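Long-range contacts in MGS-M5 (Unidentified, PDB 4Q3N), which probably catalyses the NAD-dependent interconversion of L-lactate and pyruvate, as a Rossmann-fold member of the lactate/malate dehydrogenase family: residues S4-V9 / G26-L31; G261-E266 / S296-S301; D267-G272 / I304-L309. All blocks are in the same frame, centred on the assembly; numbering follows the deposited sequence.

Interaction 1. Residues S4-V9 / G26-L31. With ACT (acetate ion), chain G.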
ATOM      1  N   SER A   4      14.969   1.761  11.436  1.00 36.44           N
ATOM      2  CA  SER A   4      14.123   2.394  10.409  1.00 30.26           C
ATOM      3  C   SER A   4      14.437   3.882  10.237  1.00 27.81           C
ATOM      4  O   SER A   4      13.552   4.712  10.195  1.00 24.74           O
ATOM      5  CB  SER A   4      12.603   2.196  10.671  1.00 31.56           C
ATOM      6  OG  SER A   4      11.799   2.445   9.453  1.00 27.51           O
ATOM      7  N   LYS A   5      15.721   4.178  10.040  1.00 25.47           N
ATOM      8  CA  LYS A   5      16.171   5.562   9.858  1.00 24.42           C
ATOM      9  C   LYS A   5      17.128   5.713   8.697  1.00 22.85           C
ATOM     10  O   LYS A   5      18.141   4.995   8.621  1.00 23.78           O
ATOM     11  CB  LYS A   5      16.885   6.034  11.135  1.00 26.48           C
ATOM     12  CG  LYS A   5      17.286   7.514  11.082  1.00 26.97           C
ATOM     13  CD  LYS A   5      17.887   7.786  12.461  1.00 31.72           C
ATOM     14  CE  LYS A   5      18.528   9.168  12.496  1.00 32.57           C
ATOM     15  NZ  LYS A   5      19.073   9.470  13.889  1.00 35.74           N
ATOM     16  N   VAL A   6      16.822   6.660   7.826  1.00 23.96           N
ATOM     17  CA  VAL A   6      17.666   6.952   6.689  1.00 23.06           C
ATOM     18  C   VAL A   6      18.129   8.401   6.774  1.00 24.38           C
ATOM     19  O   VAL A   6      17.342   9.285   7.117  1.00 25.67           O
ATOM     20  CB  VAL A   6      16.913   6.727   5.360  1.00 21.89           C
ATOM     21  CG1 VAL A   6      17.756   7.256   4.174  1.00 21.22           C
ATOM     22  CG2 VAL A   6      16.566   5.223   5.188  1.00 20.29           C
ATOM     23  N   VAL A   7      19.412   8.643   6.480  1.00 23.79           N
ATOM     24  CA  VAL A   7      19.899  10.008   6.357  1.00 21.81           C
ATOM     25  C   VAL A   7      20.189  10.267   4.860  1.00 23.54           C
ATOM     26  O   VAL A   7      20.791   9.415   4.176  1.00 25.25           O
ATOM     27  CB  VAL A   7      21.200  10.229   7.220  1.00 21.87           C
ATOM     28  CG1 VAL A   7      21.790  11.653   6.940  1.00 21.21           C
ATOM     29  CG2 VAL A   7      20.902   9.986   8.706  1.00 23.19           C
ATOM     30  N   VAL A   8      19.707  11.396   4.347  1.00 21.18           N
ATOM     31  CA  VAL A   8      19.983  11.814   2.980  1.00 23.16           C
ATOM     32  C   VAL A   8      21.026  12.976   2.981  1.00 23.59           C
ATOM     33  O   VAL A   8      20.786  14.029   3.572  1.00 25.15           O
ATOM     34  CB  VAL A   8      18.705  12.275   2.254  1.00 23.39           C
ATOM     35  CG1 VAL A   8      19.071  12.756   0.784  1.00 25.91           C
ATOM     36  CG2 VAL A   8      17.673  11.123   2.230  1.00 24.32           C
ATOM     37  N   VAL A   9      22.179  12.782   2.347  1.00 22.49           N
ATOM     38  CA  VAL A   9      23.192  13.857   2.331  1.00 22.73           C
ATOM     39  C   VAL A   9      23.127  14.524   0.947  1.00 25.83           C
ATOM     40  O   VAL A   9      23.453  13.896  -0.069  1.00 26.15           O
ATOM     41  CB  VAL A   9      24.642  13.333   2.603  1.00 25.51           C
ATOM     42  CG1 VAL A   9      25.686  14.538   2.527  1.00 27.72           C
ATOM     43  CG2 VAL A   9      24.691  12.579   3.900  1.00 26.77           C
ATOM     44  N   GLY A  26       5.781   5.429   2.078  1.00 21.76           N
ATOM     45  CA  GLY A  26       5.948   4.988   3.482  1.00 22.56           C
ATOM     46  C   GLY A  26       7.077   3.972   3.692  1.00 22.75           C
ATOM     47  O   GLY A  26       6.943   2.997   4.431  1.00 21.19           O
ATOM     48  N   THR A  27       8.221   4.175   3.043  1.00 20.38           N
ATOM     49  CA  THR A  27       9.338   3.210   3.095  1.00 21.22           C
ATOM     50  C   THR A  27       9.957   3.003   4.454  1.00 21.50           C
ATOM     51  O   THR A  27      10.218   1.858   4.880  1.00 22.25           O
ATOM     52  CB  THR A  27      10.474   3.685   2.142  1.00 22.68           C
ATOM     53  OG1 THR A  27       9.845   3.920   0.888  1.00 23.21           O
ATOM     54  CG2 THR A  27      11.535   2.570   1.997  1.00 22.07           C
ATOM     55  N   VAL A  28      10.168   4.110   5.162  1.00 20.80           N
ATOM     56  CA  VAL A  28      10.748   3.989   6.511  1.00 21.93           C
ATOM     57  C   VAL A  28      10.021   4.961   7.424  1.00 21.74           C
ATOM     58  O   VAL A  28       9.310   5.826   6.931  1.00 23.28           O
ATOM     59  CB  VAL A  28      12.281   4.320   6.531  1.00 21.92           C
ATOM     60  CG1 VAL A  28      13.053   3.367   5.644  1.00 21.80           C
ATOM     61  CG2 VAL A  28      12.514   5.808   6.077  1.00 23.11           C
ATOM     62  N   GLU A  29      10.255   4.826   8.729  1.00 22.36           N
ATOM     63  CA  GLU A  29       9.711   5.724   9.728  1.00 23.41           C
ATOM     64  C   GLU A  29      10.438   7.104   9.790  1.00 26.33           C
ATOM     65  O   GLU A  29       9.794   8.146   9.930  1.00 25.39           O
ATOM     66  CB  GLU A  29       9.818   5.084  11.104  1.00 25.00           C
ATOM     67  CG  GLU A  29       9.212   5.980  12.214  1.00 26.95           C
ATOM     68  CD  GLU A  29       9.247   5.350  13.595  1.00 31.13           C
ATOM     69  OE1 GLU A  29       9.208   4.085  13.701  1.00 32.39           O
ATOM     70  OE2 GLU A  29       9.272   6.117  14.592  1.00 31.33           O
ATOM     71  N   GLU A  30      11.782   7.094   9.761  1.00 25.54           N
ATOM     72  CA  GLU A  30      12.549   8.312  10.125  1.00 27.58           C
ATOM     73  C   GLU A  30      13.485   8.749   9.019  1.00 25.33           C
ATOM     74  O   GLU A  30      14.247   7.938   8.509  1.00 23.70           O
ATOM     75  CB  GLU A  30      13.399   8.067  11.380  1.00 33.13           C
ATOM     76  CG  GLU A  30      12.705   7.561  12.584  1.00 41.77           C
ATOM     77  CD  GLU A  30      13.694   7.491  13.755  1.00 49.47           C
ATOM     78  OE1 GLU A  30      14.188   6.374  14.038  1.00 50.70           O
ATOM     79  OE2 GLU A  30      14.030   8.563  14.319  1.00 56.18           O
ATOM     80  N   LEU A  31      13.467  10.039   8.710  1.00 23.22           N
ATOM     81  CA  LEU A  31      14.257  10.605   7.632  0.50 22.03           C
ATOM     82  C   LEU A  31      15.005  11.826   8.169  1.00 22.90           C
ATOM     83  O   LEU A  31      14.383  12.658   8.839  1.00 23.55           O
ATOM     84  CB  LEU A  31      13.315  10.998   6.505  0.50 21.35           C
ATOM     85  CG  LEU A  31      13.779  11.553   5.187  0.50 20.74           C
ATOM     86  CD1 LEU A  31      14.700  10.526   4.589  0.50 20.77           C
ATOM     87  CD2 LEU A  31      12.562  11.845   4.288  0.50 19.95           C
TER
HETATM   88  C   ACT G 406      10.035  -0.761   7.595  1.00 53.88           C
HETATM   89  O   ACT G 406       8.824  -0.680   7.250  1.00 52.95           O
HETATM   90  OXT ACT G 406      10.438   0.005   8.513  1.00 52.92           O
HETATM   91  CH3 ACT G 406      10.950  -1.738   6.925  1.00 53.41           C
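The flat groups that meet between Ser-4, Val-6 and Glu-30 are peptide units. Glu-30 N comes nearly head-on to the carbonyl of Ser-4 (N to O 3.0 Å), whereas Val-6 N reaches Glu-30 O, also at 3.0 Å, from 21° outside that carbonyl's plane. Glu-30 O also takes a weaker CA-H contact from Lys-5 of the same strand. These bonds pair strand 5-9 in parallel with strand 30-34, the two strands of the first beta-alpha-beta unit of the Rossmann fold; helix 13-25 makes the crossover and ends in a Schellman motif with Gly-26 as C-prime residue. On one face of the sheet the CG of Lys-5 packs on the CB of Glu-30 at 3.9 Å. The extended lysine then carries NZ to a salt bridge with Asp-71, leaving it 5.1 Å from Glu-30 OE2, near but not in contact. On the other side Val-6 is apolar, its CG2 meeting CG1 of Val-28 in the loop before strand 30-34 at 4.0 Å, the two side chains at about a right angle, with Tyr-18 of the crossover helix against Val-6 and Val-8. Where strand 5-9 begins, Ser-4 turns its hydroxyl anti to its own nitrogen (chi1 -162°), and OG receives the N-H of Glu-29 at 2.9 Å in an almost straight bond (172°). The same OG donates to OXT of an acetate, 2.9 Å away, which Arg-57 also binds. Glu-29 itself pairs with Arg-2 of the second subunit. A single hydroxyl thus works both ways: it accepts from that loop and donates to an anion that probably came from the crystallisation liquor, so the bond to Glu-29 is the one belonging to the protein's own architecture.

Interaction 2. Residues G261-E266 / S296-S301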
ATOM      1  N   GLY A 261      36.680 -10.412  -7.782  1.00 35.85           N
ATOM      2  CA  GLY A 261      36.924 -11.775  -8.247  1.00 36.40           C
ATOM      3  C   GLY A 261      35.649 -12.539  -8.639  1.00 34.90           C
ATOM      4  O   GLY A 261      35.718 -13.641  -9.141  1.00 36.29           O
ATOM      5  N   VAL A 262      34.480 -11.956  -8.440  1.00 32.98           N
ATOM      6  CA  VAL A 262      33.282 -12.708  -8.802  1.00 32.94           C
ATOM      7  C   VAL A 262      33.218 -12.874 -10.316  1.00 34.07           C
ATOM      8  O   VAL A 262      33.129 -14.002 -10.791  1.00 34.76           O
ATOM      9  CB  VAL A 262      31.987 -12.078  -8.289  1.00 31.52           C
ATOM     10  CG1 VAL A 262      30.792 -12.867  -8.866  1.00 31.40           C
ATOM     11  CG2 VAL A 262      31.953 -12.114  -6.750  1.00 31.11           C
ATOM     12  N   TYR A 263      33.315 -11.771 -11.071  1.00 33.40           N
ATOM     13  CA  TYR A 263      33.396 -11.859 -12.525  1.00 35.22           C
ATOM     14  C   TYR A 263      34.877 -11.830 -12.926  1.00 39.06           C
ATOM     15  O   TYR A 263      35.753 -11.461 -12.105  1.00 37.53           O
ATOM     16  CB  TYR A 263      32.568 -10.713 -13.178  1.00 32.96           C
ATOM     17  CG  TYR A 263      31.060 -10.926 -13.103  1.00 32.52           C
ATOM     18  CD1 TYR A 263      30.352 -10.680 -11.913  1.00 30.67           C
ATOM     19  CD2 TYR A 263      30.341 -11.397 -14.214  1.00 31.40           C
ATOM     20  CE1 TYR A 263      28.978 -10.896 -11.825  1.00 30.15           C
ATOM     21  CE2 TYR A 263      28.950 -11.595 -14.150  1.00 30.71           C
ATOM     22  CZ  TYR A 263      28.273 -11.361 -12.946  1.00 30.78           C
ATOM     23  OH  TYR A 263      26.904 -11.566 -12.861  1.00 29.88           O
ATOM     24  N   ASP A 264      35.236 -12.227 -14.141  1.00 44.57           N
ATOM     25  CA  ASP A 264      36.693 -12.253 -14.333  1.00 53.37           C
ATOM     26  C   ASP A 264      37.284 -10.914 -14.800  1.00 51.75           C
ATOM     27  O   ASP A 264      38.459 -10.831 -15.093  1.00 58.06           O
ATOM     28  CB  ASP A 264      37.121 -13.391 -15.263  1.00 60.58           C
ATOM     29  CG  ASP A 264      36.317 -13.448 -16.494  1.00 66.77           C
ATOM     30  OD1 ASP A 264      35.973 -12.363 -16.999  1.00 72.06           O
ATOM     31  OD2 ASP A 264      36.018 -14.572 -16.944  1.00 69.32           O
ATOM     32  N   CYS A 265      36.491  -9.862 -14.788  1.00 47.15           N
ATOM     33  CA  CYS A 265      37.027  -8.526 -14.988  1.00 44.62           C
ATOM     34  C   CYS A 265      37.821  -8.068 -13.757  1.00 42.51           C
ATOM     35  O   CYS A 265      37.876  -8.795 -12.766  1.00 43.31           O
ATOM     36  CB  CYS A 265      35.895  -7.559 -15.287  1.00 41.25           C
ATOM     37  SG  CYS A 265      34.720  -7.396 -13.940  1.00 39.55           S
ATOM     38  N   GLU A 266      38.417  -6.871 -13.836  1.00 41.92           N
ATOM     39  CA  GLU A 266      39.147  -6.249 -12.727  0.50 42.25           C
ATOM     40  C   GLU A 266      38.480  -6.525 -11.384  1.00 40.17           C
ATOM     41  O   GLU A 266      37.270  -6.332 -11.247  1.00 37.99           O
ATOM     42  CB  GLU A 266      39.255  -4.730 -12.947  0.50 42.11           C
ATOM     43  CG  GLU A 266      40.416  -4.068 -12.246  0.50 44.47           C
ATOM     44  CD  GLU A 266      41.763  -4.357 -12.934  0.50 46.86           C
ATOM     45  OE1 GLU A 266      42.079  -3.748 -13.979  0.50 48.23           O
ATOM     46  OE2 GLU A 266      42.496  -5.221 -12.433  0.50 49.99           O
ATOM     47  N   SER A 296      33.468  -9.607 -22.707  1.00 38.33           N
ATOM     48  CA  SER A 296      34.345  -8.592 -23.268  1.00 43.14           C
ATOM     49  C   SER A 296      33.861  -7.187 -22.886  1.00 38.67           C
ATOM     50  O   SER A 296      34.662  -6.307 -22.512  1.00 37.51           O
ATOM     51  CB  SER A 296      34.419  -8.752 -24.777  1.00 48.79           C
ATOM     52  OG  SER A 296      35.245  -7.758 -25.322  1.00 56.40           O
ATOM     53  N   GLN A 297      32.560  -6.961 -22.985  1.00 35.20           N
ATOM     54  CA  GLN A 297      32.029  -5.638 -22.676  1.00 34.57           C
ATOM     55  C   GLN A 297      32.198  -5.343 -21.189  1.00 33.32           C
ATOM     56  O   GLN A 297      32.458  -4.203 -20.810  1.00 33.06           O
ATOM     57  CB  GLN A 297      30.558  -5.516 -23.095  1.00 34.17           C
ATOM     58  CG  GLN A 297      30.313  -5.554 -24.637  1.00 32.97           C
ATOM     59  CD  GLN A 297      28.824  -5.552 -24.922  1.00 32.62           C
ATOM     60  OE1 GLN A 297      28.090  -6.463 -24.504  1.00 30.92           O
ATOM     61  NE2 GLN A 297      28.350  -4.485 -25.529  1.00 32.21           N
ATOM     62  N   LEU A 298      32.053  -6.358 -20.332  1.00 30.71           N
ATOM     63  CA  LEU A 298      32.222  -6.139 -18.888  1.00 29.93           C
ATOM     64  C   LEU A 298      33.699  -5.796 -18.582  1.00 32.39           C
ATOM     65  O   LEU A 298      34.014  -4.847 -17.832  1.00 32.47           O
ATOM     66  CB  LEU A 298      31.742  -7.383 -18.084  1.00 30.54           C
ATOM     67  CG  LEU A 298      31.816  -7.131 -16.569  1.00 31.15           C
ATOM     68  CD1 LEU A 298      30.862  -6.016 -16.150  1.00 28.98           C
ATOM     69  CD2 LEU A 298      31.600  -8.428 -15.736  1.00 31.92           C
ATOM     70  N   ASN A 299      34.605  -6.537 -19.203  1.00 33.10           N
ATOM     71  CA  ASN A 299      36.038  -6.246 -19.087  1.00 35.47           C
ATOM     72  C   ASN A 299      36.360  -4.802 -19.534  1.00 37.59           C
ATOM     73  O   ASN A 299      37.098  -4.080 -18.869  1.00 37.64           O
ATOM     74  CB  ASN A 299      36.874  -7.242 -19.907  1.00 36.74           C
ATOM     75  CG  ASN A 299      36.892  -8.684 -19.308  1.00 61.80           C
ATOM     76  OD1 ASN A 299      36.679  -8.903 -18.127  1.00 61.11           O
ATOM     77  ND2 ASN A 299      37.164  -9.657 -20.158  1.00 62.85           N
ATOM     78  N   ASN A 300      35.774  -4.372 -20.640  1.00 38.10           N
ATOM     79  CA  ASN A 300      36.038  -3.039 -21.149  1.00 38.44           C
ATOM     80  C   ASN A 300      35.580  -2.007 -20.114  1.00 37.75           C
ATOM     81  O   ASN A 300      36.282  -1.063 -19.782  1.00 37.47           O
ATOM     82  CB  ASN A 300      35.319  -2.820 -22.477  1.00 39.70           C
ATOM     83  CG  ASN A 300      35.328  -1.356 -22.920  1.00 41.80           C
ATOM     84  OD1 ASN A 300      36.390  -0.768 -23.108  1.00 43.93           O
ATOM     85  ND2 ASN A 300      34.135  -0.767 -23.088  1.00 40.51           N
ATOM     86  N   SER A 301      34.387  -2.220 -19.599  1.00 35.87           N
ATOM     87  CA  SER A 301      33.766  -1.322 -18.663  1.00 35.48           C
ATOM     88  C   SER A 301      34.607  -1.261 -17.364  1.00 35.67           C
ATOM     89  O   SER A 301      34.863  -0.196 -16.809  1.00 35.88           O
ATOM     90  CB  SER A 301      32.343  -1.834 -18.412  1.00 34.65           C
ATOM     91  OG  SER A 301      31.494  -0.805 -18.080  1.00 35.13           O
TER
HETATM   92  O   HOH W   1      38.785  -5.984 -16.505  1.00 36.94           O
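Leu-298 and Cys-265 centre a mainly apolar contact, without direct hydrogen bonds, between the loop joining strands 251-258 and 270-278 and the long helix 292-311 of the C-terminal alpha/beta domain. One methyl does most of the work: Leu-298 CD2 lies 3.6 Å from Tyr-263 CB and approaches the tyrosine ring obliquely, the two side chains crossing at about a right angle. The same methyl is 3.7 Å from Cys-265 SG, which sits between the backbone N and carbonyl carbon of its residue (chi1 63°), a torsion that sets the sulfur against the leucine methyl. The next residue, Asn-299, leans its amide oxygen on the loop, OD1 standing 3.2 Å from Cys-265 CA; this OD1 also comes near OD1 of Asp-264, amide and carboxylate planes 45° apart, with no hydrogen bond between them. Asp-264 OD1 finds its hydrogen bond on Asn-295, a turn earlier in the helix. A water takes the N-H of Glu-266 at 2.8 Å and gives only a weak bond to Asn-299 O. At its far end the tyrosine hydrogen-bonds through OH to Val-286 O and Leu-288 N, and Leu-298 continues onto Ile-271 and Leu-273 of strand 270-278 and Phe-181 of strand 181-182.

Interaction 3. Residues D267-G272 / I304-L309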
ATOM      1  N   ASP A 267      39.261  -6.966 -10.407  1.00 40.63           N
ATOM      2  CA  ASP A 267      38.724  -7.252  -9.085  1.00 41.69           C
ATOM      3  C   ASP A 267      38.474  -5.969  -8.293  1.00 37.65           C
ATOM      4  O   ASP A 267      37.468  -5.848  -7.591  1.00 34.21           O
ATOM      5  CB  ASP A 267      39.690  -8.166  -8.331  1.00 47.77           C
ATOM      6  CG  ASP A 267      39.653  -9.595  -8.842  1.00 53.04           C
ATOM      7  OD1 ASP A 267      38.894  -9.880  -9.793  1.00 52.99           O
ATOM      8  OD2 ASP A 267      40.378 -10.439  -8.286  1.00 59.87           O
ATOM      9  N   GLN A 268      39.388  -5.006  -8.413  1.00 36.99           N
ATOM     10  CA  GLN A 268      39.305  -3.813  -7.572  1.00 38.49           C
ATOM     11  C   GLN A 268      38.604  -2.637  -8.275  1.00 36.11           C
ATOM     12  O   GLN A 268      39.211  -1.587  -8.548  1.00 35.82           O
ATOM     13  CB  GLN A 268      40.707  -3.433  -7.097  1.00 43.60           C
ATOM     14  CG  GLN A 268      41.236  -4.425  -6.065  1.00 48.42           C
ATOM     15  CD  GLN A 268      40.577  -4.218  -4.701  1.00 51.96           C
ATOM     16  OE1 GLN A 268      39.992  -5.140  -4.138  1.00 52.68           O
ATOM     17  NE2 GLN A 268      40.697  -2.993  -4.157  1.00 52.94           N
ATOM     18  N   VAL A 269      37.330  -2.847  -8.586  1.00 34.79           N
ATOM     19  CA  VAL A 269      36.424  -1.819  -9.066  1.00 33.31           C
ATOM     20  C   VAL A 269      35.055  -2.054  -8.520  1.00 32.51           C
ATOM     21  O   VAL A 269      34.662  -3.216  -8.302  1.00 32.65           O
ATOM     22  CB  VAL A 269      36.265  -1.785 -10.596  1.00 34.61           C
ATOM     23  CG1 VAL A 269      37.522  -1.288 -11.267  1.00 37.17           C
ATOM     24  CG2 VAL A 269      35.879  -3.164 -11.140  1.00 35.14           C
ATOM     25  N   TYR A 270      34.313  -0.967  -8.306  1.00 30.51           N
ATOM     26  CA  TYR A 270      32.889  -1.058  -8.083  1.00 29.97           C
ATOM     27  C   TYR A 270      32.309  -0.987  -9.461  1.00 29.69           C
ATOM     28  O   TYR A 270      32.787  -0.184 -10.298  1.00 28.14           O
ATOM     29  CB  TYR A 270      32.375   0.074  -7.203  1.00 29.74           C
ATOM     30  CG  TYR A 270      32.241  -0.319  -5.737  1.00 29.05           C
ATOM     31  CD1 TYR A 270      33.383  -0.467  -4.929  1.00 29.22           C
ATOM     32  CD2 TYR A 270      30.980  -0.539  -5.162  1.00 27.40           C
ATOM     33  CE1 TYR A 270      33.273  -0.807  -3.578  1.00 29.88           C
ATOM     34  CE2 TYR A 270      30.855  -0.863  -3.790  1.00 26.58           C
ATOM     35  CZ  TYR A 270      32.004  -1.011  -3.022  1.00 29.65           C
ATOM     36  OH  TYR A 270      31.907  -1.345  -1.691  1.00 30.88           O
ATOM     37  N   ILE A 271      31.318  -1.829  -9.729  1.00 26.06           N
ATOM     38  CA  ILE A 271      30.735  -1.889 -11.068  1.00 26.89           C
ATOM     39  C   ILE A 271      29.320  -2.479 -10.991  1.00 27.25           C
ATOM     40  O   ILE A 271      28.998  -3.165 -10.029  1.00 27.17           O
ATOM     41  CB  ILE A 271      31.677  -2.723 -12.003  1.00 30.92           C
ATOM     42  CG1 ILE A 271      31.319  -2.569 -13.483  1.00 30.76           C
ATOM     43  CG2 ILE A 271      31.758  -4.173 -11.514  1.00 29.32           C
ATOM     44  CD1 ILE A 271      32.412  -3.221 -14.394  1.00 30.26           C
ATOM     45  N   GLY A 272      28.465  -2.144 -11.951  1.00 26.52           N
ATOM     46  CA  GLY A 272      27.051  -2.523 -11.900  1.00 25.81           C
ATOM     47  C   GLY A 272      26.883  -4.022 -12.178  1.00 26.28           C
ATOM     48  O   GLY A 272      27.184  -4.511 -13.284  1.00 27.91           O
ATOM     49  N   ILE A 304      37.893   0.640 -17.826  1.00 37.70           N
ATOM     50  CA  ILE A 304      37.643   2.075 -17.898  1.00 39.19           C
ATOM     51  C   ILE A 304      37.569   2.668 -16.489  1.00 36.78           C
ATOM     52  O   ILE A 304      38.181   3.686 -16.201  1.00 36.09           O
ATOM     53  CB  ILE A 304      36.321   2.348 -18.690  1.00 39.80           C
ATOM     54  CG1 ILE A 304      36.588   2.132 -20.193  1.00 41.44           C
ATOM     55  CG2 ILE A 304      35.813   3.787 -18.448  1.00 38.81           C
ATOM     56  CD1 ILE A 304      35.322   2.170 -21.070  1.00 40.93           C
ATOM     57  N   LEU A 305      36.843   1.998 -15.599  1.00 33.75           N
ATOM     58  CA  LEU A 305      36.716   2.441 -14.219  1.00 32.84           C
ATOM     59  C   LEU A 305      38.016   2.292 -13.468  1.00 34.14           C
ATOM     60  O   LEU A 305      38.423   3.182 -12.683  1.00 36.20           O
ATOM     61  CB  LEU A 305      35.597   1.657 -13.510  1.00 31.89           C
ATOM     62  CG  LEU A 305      34.186   1.845 -14.084  1.00 32.26           C
ATOM     63  CD1 LEU A 305      33.198   0.756 -13.556  1.00 26.84           C
ATOM     64  CD2 LEU A 305      33.666   3.254 -13.739  1.00 31.50           C
ATOM     65  N   ARG A 306      38.724   1.205 -13.725  1.00 33.46           N
ATOM     66  CA  ARG A 306      40.005   1.036 -13.056  1.00 33.84           C
ATOM     67  C   ARG A 306      40.984   2.155 -13.498  1.00 40.14           C
ATOM     68  O   ARG A 306      41.785   2.667 -12.694  1.00 40.44           O
ATOM     69  CB  ARG A 306      40.593  -0.356 -13.333  1.00 35.40           C
ATOM     70  CG  ARG A 306      41.761  -0.710 -12.418  1.00 38.88           C
ATOM     71  CD  ARG A 306      41.325  -0.576 -10.947  1.00 38.98           C
ATOM     72  NE  ARG A 306      42.026   0.532 -10.322  1.00 41.28           N
ATOM     73  CZ  ARG A 306      42.129   0.743  -9.013  1.00 42.95           C
ATOM     74  NH1 ARG A 306      41.541  -0.081  -8.139  1.00 41.46           N
ATOM     75  NH2 ARG A 306      42.853   1.777  -8.577  1.00 43.56           N
ATOM     76  N   LYS A 307      40.919   2.553 -14.763  1.00 39.88           N
ATOM     77  CA  LYS A 307      41.834   3.620 -15.233  1.00 41.90           C
ATOM     78  C   LYS A 307      41.472   4.962 -14.564  1.00 42.13           C
ATOM     79  O   LYS A 307      42.362   5.740 -14.166  1.00 45.69           O
ATOM     80  CB  LYS A 307      41.767   3.746 -16.761  1.00 42.17           C
ATOM     81  CG  LYS A 307      42.634   4.881 -17.370  1.00 54.10           C
ATOM     82  CD  LYS A 307      44.110   4.668 -17.054  1.00 57.53           C
ATOM     83  CE  LYS A 307      44.991   5.532 -17.949  1.00 61.95           C
ATOM     84  NZ  LYS A 307      44.536   6.961 -17.935  1.00 64.21           N
ATOM     85  N   ASN A 308      40.165   5.234 -14.484  1.00 41.74           N
ATOM     86  CA  ASN A 308      39.657   6.386 -13.747  1.00 41.88           C
ATOM     87  C   ASN A 308      40.211   6.390 -12.318  1.00 41.35           C
ATOM     88  O   ASN A 308      40.790   7.365 -11.885  1.00 41.04           O
ATOM     89  CB  ASN A 308      38.123   6.386 -13.698  1.00 42.36           C
ATOM     90  CG  ASN A 308      37.469   6.760 -15.029  1.00 43.42           C
ATOM     91  OD1 ASN A 308      38.089   7.346 -15.914  1.00 46.48           O
ATOM     92  ND2 ASN A 308      36.209   6.399 -15.171  1.00 42.84           N
ATOM     93  N   LEU A 309      40.060   5.279 -11.598  1.00 40.46           N
ATOM     94  CA  LEU A 309      40.543   5.173 -10.216  1.00 40.36           C
ATOM     95  C   LEU A 309      42.055   5.344 -10.120  1.00 41.68           C
ATOM     96  O   LEU A 309      42.529   6.027  -9.222  1.00 41.63           O
ATOM     97  CB  LEU A 309      40.112   3.823  -9.570  1.00 37.29           C
ATOM     98  CG  LEU A 309      38.622   3.654  -9.257  1.00 36.40           C
ATOM     99  CD1 LEU A 309      38.234   2.188  -8.865  1.00 32.76           C
ATOM    100  CD2 LEU A 309      38.111   4.643  -8.190  1.00 35.22           C
TER
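Val-269 and Leu-305 belong to the tight half of a contact in which the C-terminal helix 292-311 packs against the start of strand 270-278, in the alpha/beta C-terminal domain of the lactate/malate dehydrogenase fold. Here buried apolar side chains press on the helix and on backbone atoms. CG1 of Val-269 points at the helix, 3.7 Å from Arg-306 N, and also touches the arginine's CB. Leu-305 reaches further along the strand: its CD1 lies 3.8 Å from Ile-271 CG1 and 3.4 Å from the carbonyl oxygen of Tyr-270. Leu-309 follows one turn on, setting its CD1 3.9 Å from Gln-268 O and its chain against Tyr-128 of helix 123-134. Tyr-270 turns its own hydroxyl elsewhere, to Val-141 O. The looser side, partly exposed, is polar and belongs to Gln-268 and Arg-306. Gln-268 is the centre of an inverse gamma turn, and its carbonyl accepts the cross-contact hydrogen bond. Arg-306 starts with CG anti to the backbone N (chi1 -167°), then bends at chi2 and chi3, which carries the guanidinium forward along its own helix, toward the C-terminal end: Leu-309 CB covers one face, 3.4 Å above the plane and toward the rim. NH2 is held by salt bridges to Asp-310 and to the terminal carboxylate of Tyr-314. A leucine in place of Arg-306 would probably leave the Gln-268 carbonyl without this donor and the carboxylates of Asp-310 and Tyr-314 without their positive mate. The bond to the turn is short but bent: NH1 stands 2.8 Å from Gln-268 O with 142° at the hydrogen, in the carbonyl plane yet with the oxygen 22° out of the guanidinium plane.

How the interactions relate
Interaction 1 comes first along the chain, in the NAD-binding domain, and stands apart: its centre is about 34 Å from that of interaction 2 and about 30 Å from that of interaction 3, on the opposite side of the chain's centre. Interactions 2 and 3 are neighbours, centres about 9 Å apart, within the C-terminal domain. Their segments alternate, 261-266 and 267-272 running on to 296-301 and 304-309, so consecutive pieces of one loop and strand lie along successive turns of helix 292-311. Leu-298 touches Ile-271 where they join. One contact thus pairs two neighbouring strands of the Rossmann sheet; the other two seat the last helix of the chain on the loop and strand of its own domain.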